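Local coordinates for protein antigen TpF1 (Treponema pallidum, PDB 2FJC) that binds ferric iron as a Dps-family mini-ferritin and probably oxidises ferrous iron and stores the product within a hollow shell of twelve subunits, at residues I42-K45 against Q46-L50; V5-A8 against R9-A12; S127-A130 against V131-G134. All blocks are in the same frame, centred on the assembly; numbering follows the deposited sequence.

Contact 1. Residues I42-K45 against Q46-L50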
loop_
_atom_site.group_PDB
_atom_site.type_symbol
_atom_site.label_atom_id
_atom_site.label_comp_id
_atom_site.label_asym_id
_atom_site.label_seq_id
_atom_site.Cartn_x
_atom_site.Cartn_y
_atom_site.Cartn_z
ATOM N N ILE B 42 3.915 -19.187 29.534
ATOM C CA ILE B 42 4.881 -18.256 29.007
ATOM C C ILE B 42 4.729 -17.982 27.501
ATOM O O ILE B 42 5.017 -16.885 27.044
ATOM C CB ILE B 42 6.314 -18.751 29.356
ATOM C CG1 ILE B 42 7.143 -17.588 29.913
ATOM C CG2 ILE B 42 6.974 -19.392 28.156
ATOM C CD1 ILE B 42 7.332 -16.432 28.960
ATOM N N GLU B 43 4.251 -18.961 26.739
ATOM C CA GLU B 43 4.080 -18.794 25.297
ATOM C C GLU B 43 2.737 -18.181 24.922
ATOM O O GLU B 43 2.401 -18.086 23.739
ATOM C CB GLU B 43 4.200 -20.144 24.580
ATOM C CG GLU B 43 5.460 -20.948 24.877
ATOM C CD GLU B 43 5.408 -21.686 26.211
ATOM O OE1 GLU B 43 4.297 -21.832 26.768
ATOM O OE2 GLU B 43 6.479 -22.134 26.693
ATOM N N PHE B 44 1.973 -17.758 25.923
ATOM C CA PHE B 44 0.647 -17.189 25.699
ATOM C C PHE B 44 0.416 -16.338 24.449
ATOM O O PHE B 44 -0.392 -16.696 23.594
ATOM C CB PHE B 44 0.194 -16.363 26.899
ATOM C CG PHE B 44 -1.189 -15.794 26.730
ATOM C CD1 PHE B 44 -2.306 -16.613 26.842
ATOM C CD2 PHE B 44 -1.371 -14.462 26.367
ATOM C CE1 PHE B 44 -3.570 -16.117 26.590
ATOM C CE2 PHE B 44 -2.632 -13.963 26.112
ATOM C CZ PHE B 44 -3.734 -14.792 26.225
ATOM N N LYS B 45 1.098 -15.201 24.362
ATOM C CA LYS B 45 0.910 -14.296 23.239
ATOM C C LYS B 45 1.018 -14.973 21.874
ATOM O O LYS B 45 0.150 -14.791 21.011
ATOM C CB LYS B 45 1.897 -13.126 23.314
ATOM C CG LYS B 45 1.626 -12.044 22.272
ATOM C CD LYS B 45 2.471 -10.803 22.506
ATOM C CE LYS B 45 2.142 -9.698 21.504
ATOM N NZ LYS B 45 2.605 -10.036 20.133
ATOM N N GLN B 46 2.073 -15.755 21.679
ATOM C CA GLN B 46 2.272 -16.438 20.411
ATOM C C GLN B 46 1.154 -17.428 20.108
ATOM O O GLN B 46 0.625 -17.456 19.003
ATOM C CB GLN B 46 3.613 -17.173 20.397
ATOM C CG GLN B 46 4.837 -16.266 20.346
ATOM C CD GLN B 46 4.966 -15.387 21.573
ATOM O OE1 GLN B 46 4.821 -14.160 21.495
ATOM N NE2 GLN B 46 5.228 -16.011 22.722
ATOM N N VAL B 47 0.793 -18.239 21.090
ATOM C CA VAL B 47 -0.254 -19.219 20.888
ATOM C C VAL B 47 -1.608 -18.550 20.754
ATOM O O VAL B 47 -2.436 -18.972 19.959
ATOM C CB VAL B 47 -0.277 -20.227 22.037
ATOM C CG1 VAL B 47 -1.370 -21.245 21.807
ATOM C CG2 VAL B 47 1.072 -20.914 22.129
ATOM N N HIS B 48 -1.826 -17.505 21.538
ATOM C CA HIS B 48 -3.064 -16.737 21.497
ATOM C C HIS B 48 -3.282 -16.286 20.045
ATOM O O HIS B 48 -4.373 -16.412 19.491
ATOM C CB HIS B 48 -2.918 -15.510 22.412
ATOM C CG HIS B 48 -4.123 -14.625 22.463
ATOM N ND1 HIS B 48 -5.288 -14.990 23.103
ATOM C CD2 HIS B 48 -4.330 -13.371 21.993
ATOM C CE1 HIS B 48 -6.160 -13.998 23.028
ATOM N NE2 HIS B 48 -5.605 -13.003 22.358
ATOM N N GLU B 49 -2.229 -15.765 19.433
ATOM C CA GLU B 49 -2.295 -15.294 18.057
ATOM C C GLU B 49 -2.412 -16.431 17.055
ATOM O O GLU B 49 -3.141 -16.316 16.067
ATOM C CB GLU B 49 -1.069 -14.435 17.737
ATOM C CG GLU B 49 -1.181 -13.006 18.272
ATOM C CD GLU B 49 0.168 -12.313 18.430
ATOM O OE1 GLU B 49 1.151 -12.744 17.785
ATOM O OE2 GLU B 49 0.242 -11.326 19.199
ATOM N N LEU B 50 -1.697 -17.527 17.301
ATOM C CA LEU B 50 -1.759 -18.673 16.412
ATOM C C LEU B 50 -3.199 -19.200 16.365
ATOM O O LEU B 50 -3.728 -19.506 15.296
ATOM C CB LEU B 50 -0.826 -19.778 16.899
ATOM C CG LEU B 50 -0.903 -21.114 16.153
ATOM C CD1 LEU B 50 -0.459 -20.933 14.732
ATOM C CD2 LEU B 50 -0.016 -22.134 16.829
HETATM O O HOH W 1 4.201 -12.403 19.007
#
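Phe44 and His48, one turn apart at the start of helix 44-71, send their rings out side by side in the same direction. Both first torsions place CG anti to the backbone N (chi1 -178° in Phe44), and this shared conformation brings the rings together as an offset pair with planes at 27° and centroids 4.9 Å apart. The overlap is slight: Phe44 CZ comes to 3.5 Å from His48 ND1, while nearer the backbone His48 CB lies over one face of the phenyl ring, a CH-pi contact of 4.1 Å to its centroid. His48 ND1 is hydrogen-bonded to His36 O, and the His36 ring stacks on it, which should limit rotation of the imidazole.

Another flank of the helix carries charge. The Lys45 chain, long enough to span one turn to an acid, runs extended as far as CE and then bends at its last torsion (chi4 -70°), bringing NZ to 2.8 Å from Glu49 OE2 on the syn side of the carboxylate. A water accepts from Lys45 NZ at 3.1 Å, donates to Gln46 OE1, and gives a weak bond to Glu49 OE1, joining three partly exposed side chains.

Glu43 occupies the N-cap position, and its carbonyl O accepts the first helical bond, from Val47 N at 3.1 Å. Branched Val47 continues onto Ile99 and Leu103 of helix 99-127.

Flat rings suit the interface, where Trp148 of a neighbouring subunit meets both and Glu67 of a further subunit packs on His48. Asp63 and Glu67 are the residues seen at the metal site; His48 lies about 4 Å from a ferric ion, near but not at bonding distance, an arrangement consistent with the inter-subunit ferroxidase centre of Dps proteins.

Contact 2. Residues V5-A8 against R9-A12; sequences VPDA and RAIA
Pro6 lays its CB against the CG2 methyl of Ile11 at 3.5 Å, the two side chains crossing at about a right angle. Ile11 can reach back because its CG2 is anti to its own carbonyl carbon, beside the backbone N, and so faces the start of the helix. Ala10 CB also touches the proline, 4.1 Å from Pro6 CB. Proline suits this place because its rigid ring holds an apolar CB in a fixed position against Ile11.

Pro6 directly precedes the N-cap residue, Asp7, and Ile11 is the fourth residue after that cap, so the pair forms a hydrophobic staple at the start of helix 8-38. Asp7 itself has chi1 57°, which swings its carboxylate round toward the first turn. There OD2 accepts a weak, bent capping bond from Ala10 N at 2.8 Å, and the other oxygen, OD1, is bonded to the N of Ser1.

The carbonyl O of Asp7 takes two donors: Ile11 N at 3.0 Å, fairly straight, and Ala10 N, which approaches from above the carbonyl plane. One residue on, Ala12 N hydrogen-bonds to Ala8 O at 3.0 Å. Arg9 directs its long chain away from the cap, its NE 5.5 Å from Asp7 OD2, while Pro6 and Ala10 touch Ser127 of helix 99-127.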
loop_
_atom_site.group_PDB
_atom_site.type_symbol
_atom_site.label_atom_id
_atom_site.label_comp_id
_atom_site.label_asym_id
_atom_site.label_seq_id
_atom_site.Cartn_x
_atom_site.Cartn_y
_atom_site.Cartn_z
ATOM N N VAL B 5 -21.484 -34.054 -14.773
ATOM C CA VAL B 5 -22.636 -34.408 -13.954
ATOM C C VAL B 5 -22.487 -35.641 -13.034
ATOM O O VAL B 5 -22.715 -36.784 -13.450
ATOM C CB VAL B 5 -23.890 -34.577 -14.876
ATOM C CG1 VAL B 5 -23.581 -35.575 -15.980
ATOM C CG2 VAL B 5 -25.099 -35.027 -14.073
ATOM N N PRO B 6 -22.092 -35.413 -11.763
ATOM C CA PRO B 6 -21.937 -36.528 -10.814
ATOM C C PRO B 6 -23.327 -37.135 -10.669
ATOM O O PRO B 6 -24.317 -36.398 -10.716
ATOM C CB PRO B 6 -21.487 -35.830 -9.529
ATOM C CG PRO B 6 -20.781 -34.625 -10.033
ATOM C CD PRO B 6 -21.678 -34.143 -11.144
ATOM N N ASP B 7 -23.426 -38.452 -10.505
ATOM C CA ASP B 7 -24.754 -39.041 -10.377
ATOM C C ASP B 7 -25.384 -38.714 -9.030
ATOM O O ASP B 7 -24.697 -38.336 -8.093
ATOM C CB ASP B 7 -24.714 -40.556 -10.634
ATOM C CG ASP B 7 -23.763 -41.297 -9.719
ATOM O OD1 ASP B 7 -23.172 -42.290 -10.183
ATOM O OD2 ASP B 7 -23.620 -40.918 -8.542
ATOM N N ALA B 8 -26.703 -38.834 -8.960
ATOM C CA ALA B 8 -27.472 -38.536 -7.756
ATOM C C ALA B 8 -26.866 -39.089 -6.466
ATOM O O ALA B 8 -26.829 -38.411 -5.438
ATOM C CB ALA B 8 -28.887 -39.061 -7.920
ATOM N N ARG B 9 -26.416 -40.333 -6.521
ATOM C CA ARG B 9 -25.826 -40.973 -5.364
ATOM C C ARG B 9 -24.534 -40.275 -4.997
ATOM O O ARG B 9 -24.141 -40.241 -3.827
ATOM C CB ARG B 9 -25.527 -42.434 -5.683
ATOM C CG ARG B 9 -24.504 -43.096 -4.775
ATOM C CD ARG B 9 -24.276 -44.520 -5.233
ATOM N NE ARG B 9 -25.554 -45.152 -5.566
ATOM C CZ ARG B 9 -25.688 -46.391 -6.026
ATOM N NH1 ARG B 9 -24.613 -47.151 -6.209
ATOM N NH2 ARG B 9 -26.900 -46.867 -6.317
ATOM N N ALA B 10 -23.872 -39.700 -5.991
ATOM C CA ALA B 10 -22.613 -39.066 -5.682
ATOM C C ALA B 10 -22.794 -37.678 -5.112
ATOM O O ALA B 10 -22.211 -37.358 -4.079
ATOM C CB ALA B 10 -21.721 -39.023 -6.913
ATOM N N ILE B 11 -23.605 -36.853 -5.769
ATOM C CA ILE B 11 -23.798 -35.496 -5.285
ATOM C C ILE B 11 -24.455 -35.511 -3.910
ATOM O O ILE B 11 -24.141 -34.684 -3.056
ATOM C CB ILE B 11 -24.632 -34.605 -6.257
ATOM C CG1 ILE B 11 -26.119 -34.801 -6.015
ATOM C CG2 ILE B 11 -24.250 -34.872 -7.693
ATOM C CD1 ILE B 11 -26.679 -33.796 -5.038
ATOM N N ALA B 12 -25.350 -36.465 -3.687
ATOM C CA ALA B 12 -26.024 -36.578 -2.399
ATOM C C ALA B 12 -25.032 -36.964 -1.316
ATOM O O ALA B 12 -25.068 -36.442 -0.202
ATOM C CB ALA B 12 -27.114 -37.627 -2.460
#

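Contact 3. Residues S127-A130 against V131-G134; sequences SGDA and VTDG
Asp129 is the N-cap of helix 130-154, gripping Thr132 with both carboxylate oxygens in the tight turn that links helix 99-127 to the next helix. Helix 99-127 closes in a Schellman motif at Gly128, whose positive phi (80°) would jam a CB against the carbonyl O of Ser127. Asp129 then centres an inverse gamma turn, marked by a weak bond from Ala130 N to Gly128 O at 2.7 Å, and the new helix begins at once.

The Asp129 side chain stands with CG anti to the backbone N (chi1 -172°), which carries the carboxylate forward over the first turn. OD1 accepts Thr132 N at 3.0 Å in a nearly straight bond (164°), and OD2 accepts from Thr132 OG1 at 2.7 Å. Both donors come from above the carboxylate plane, not within it. Thr132 can supply both because its OG1 sits beside its own backbone N, anti to the carbonyl carbon. The short aspartate fits a cap, and threonine adds a hydroxyl beside the amide.

Further into the helix, Asp133 N bonds to Asp129 O at 3.0 Å in the carbonyl plane, and Gly134 N to Ala130 O at 2.9 Å. Small Ala130 packs on Gln121, and Val131 on Leu140, of a neighbouring subunit.

Arg68 completes the cluster: its NH2 forms a salt bridge with Asp129 OD1, and its NE bonds to Thr132 OG1. The buried carboxylate therefore has amide, hydroxyl and guanidinium partners at the positive end of a helix dipole, an environment likely to hold it in its ionised form, while the hydroxyl donates a hydrogen bond to Asp129 OD2 and can accept one from Arg68 NE.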
loop_
_atom_site.group_PDB
_atom_site.type_symbol
_atom_site.label_atom_id
_atom_site.label_comp_id
_atom_site.label_asym_id
_atom_site.label_seq_id
_atom_site.Cartn_x
_atom_site.Cartn_y
_atom_site.Cartn_z
ATOM N N SER B 127 -16.193 -39.082 -8.613
ATOM C CA SER B 127 -17.436 -38.701 -9.272
ATOM C C SER B 127 -17.267 -37.560 -10.258
ATOM O O SER B 127 -18.233 -37.109 -10.860
ATOM C CB SER B 127 -18.489 -38.306 -8.233
ATOM O OG SER B 127 -18.100 -37.133 -7.538
ATOM N N GLY B 128 -16.042 -37.081 -10.419
ATOM C CA GLY B 128 -15.813 -35.997 -11.353
ATOM C C GLY B 128 -16.163 -34.599 -10.864
ATOM O O GLY B 128 -16.143 -33.643 -11.645
ATOM N N ASP B 129 -16.495 -34.465 -9.585
ATOM C CA ASP B 129 -16.811 -33.149 -9.031
ATOM C C ASP B 129 -15.480 -32.418 -8.797
ATOM O O ASP B 129 -15.003 -32.288 -7.663
ATOM C CB ASP B 129 -17.582 -33.293 -7.714
ATOM C CG ASP B 129 -18.099 -31.957 -7.191
ATOM O OD1 ASP B 129 -17.598 -30.904 -7.655
ATOM O OD2 ASP B 129 -19.001 -31.958 -6.311
ATOM N N ALA B 130 -14.891 -31.948 -9.891
ATOM C CA ALA B 130 -13.607 -31.259 -9.865
ATOM C C ALA B 130 -13.573 -30.062 -8.917
ATOM O O ALA B 130 -12.621 -29.903 -8.148
ATOM C CB ALA B 130 -13.225 -30.831 -11.287
ATOM N N VAL B 131 -14.608 -29.230 -8.960
ATOM C CA VAL B 131 -14.666 -28.059 -8.094
ATOM C C VAL B 131 -14.602 -28.421 -6.611
ATOM O O VAL B 131 -13.791 -27.877 -5.861
ATOM C CB VAL B 131 -15.938 -27.228 -8.353
ATOM C CG1 VAL B 131 -16.115 -26.179 -7.274
ATOM C CG2 VAL B 131 -15.843 -26.559 -9.706
ATOM N N THR B 132 -15.461 -29.334 -6.178
ATOM C CA THR B 132 -15.448 -29.726 -4.776
ATOM C C THR B 132 -14.092 -30.328 -4.427
ATOM O O THR B 132 -13.556 -30.104 -3.348
ATOM C CB THR B 132 -16.545 -30.748 -4.478
ATOM O OG1 THR B 132 -17.819 -30.157 -4.746
ATOM C CG2 THR B 132 -16.483 -31.189 -3.019
ATOM N N ASP B 133 -13.534 -31.079 -5.362
ATOM C CA ASP B 133 -12.240 -31.716 -5.174
ATOM C C ASP B 133 -11.204 -30.646 -4.841
ATOM O O ASP B 133 -10.493 -30.735 -3.847
ATOM C CB ASP B 133 -11.851 -32.440 -6.461
ATOM C CG ASP B 133 -10.610 -33.290 -6.312
ATOM O OD1 ASP B 133 -9.850 -33.099 -5.333
ATOM O OD2 ASP B 133 -10.386 -34.147 -7.202
ATOM N N GLY B 134 -11.131 -29.630 -5.693
ATOM C CA GLY B 134 -10.188 -28.543 -5.503
ATOM C C GLY B 134 -10.396 -27.774 -4.207
ATOM O O GLY B 134 -9.436 -27.405 -3.524
#

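Overall arrangement
All three contacts are helix starts, but they lie at different places in the bundle. Contacts 2 and 3 share one end, their centres 11 Å apart, and touch where Ala10 CB meets Ser127 CB at 3.6 Å, joining helix 8-38 to the turn before helix 130-154. Contact 1 opens helix 44-71 on the opposite side of the chain's centre, about 44 Å from contact 2 and 37 Å from contact 3, centre to centre. Contact 2 is a surface cap whose side-chain bond is weak, backed by apolar atoms. Contact 3, partly buried, uses a stronger aspartate cap with an arginine. Contact 1, also partly buried, has no side-chain capping bond among its segments and turns two rings to a subunit interface, the histidine also toward iron.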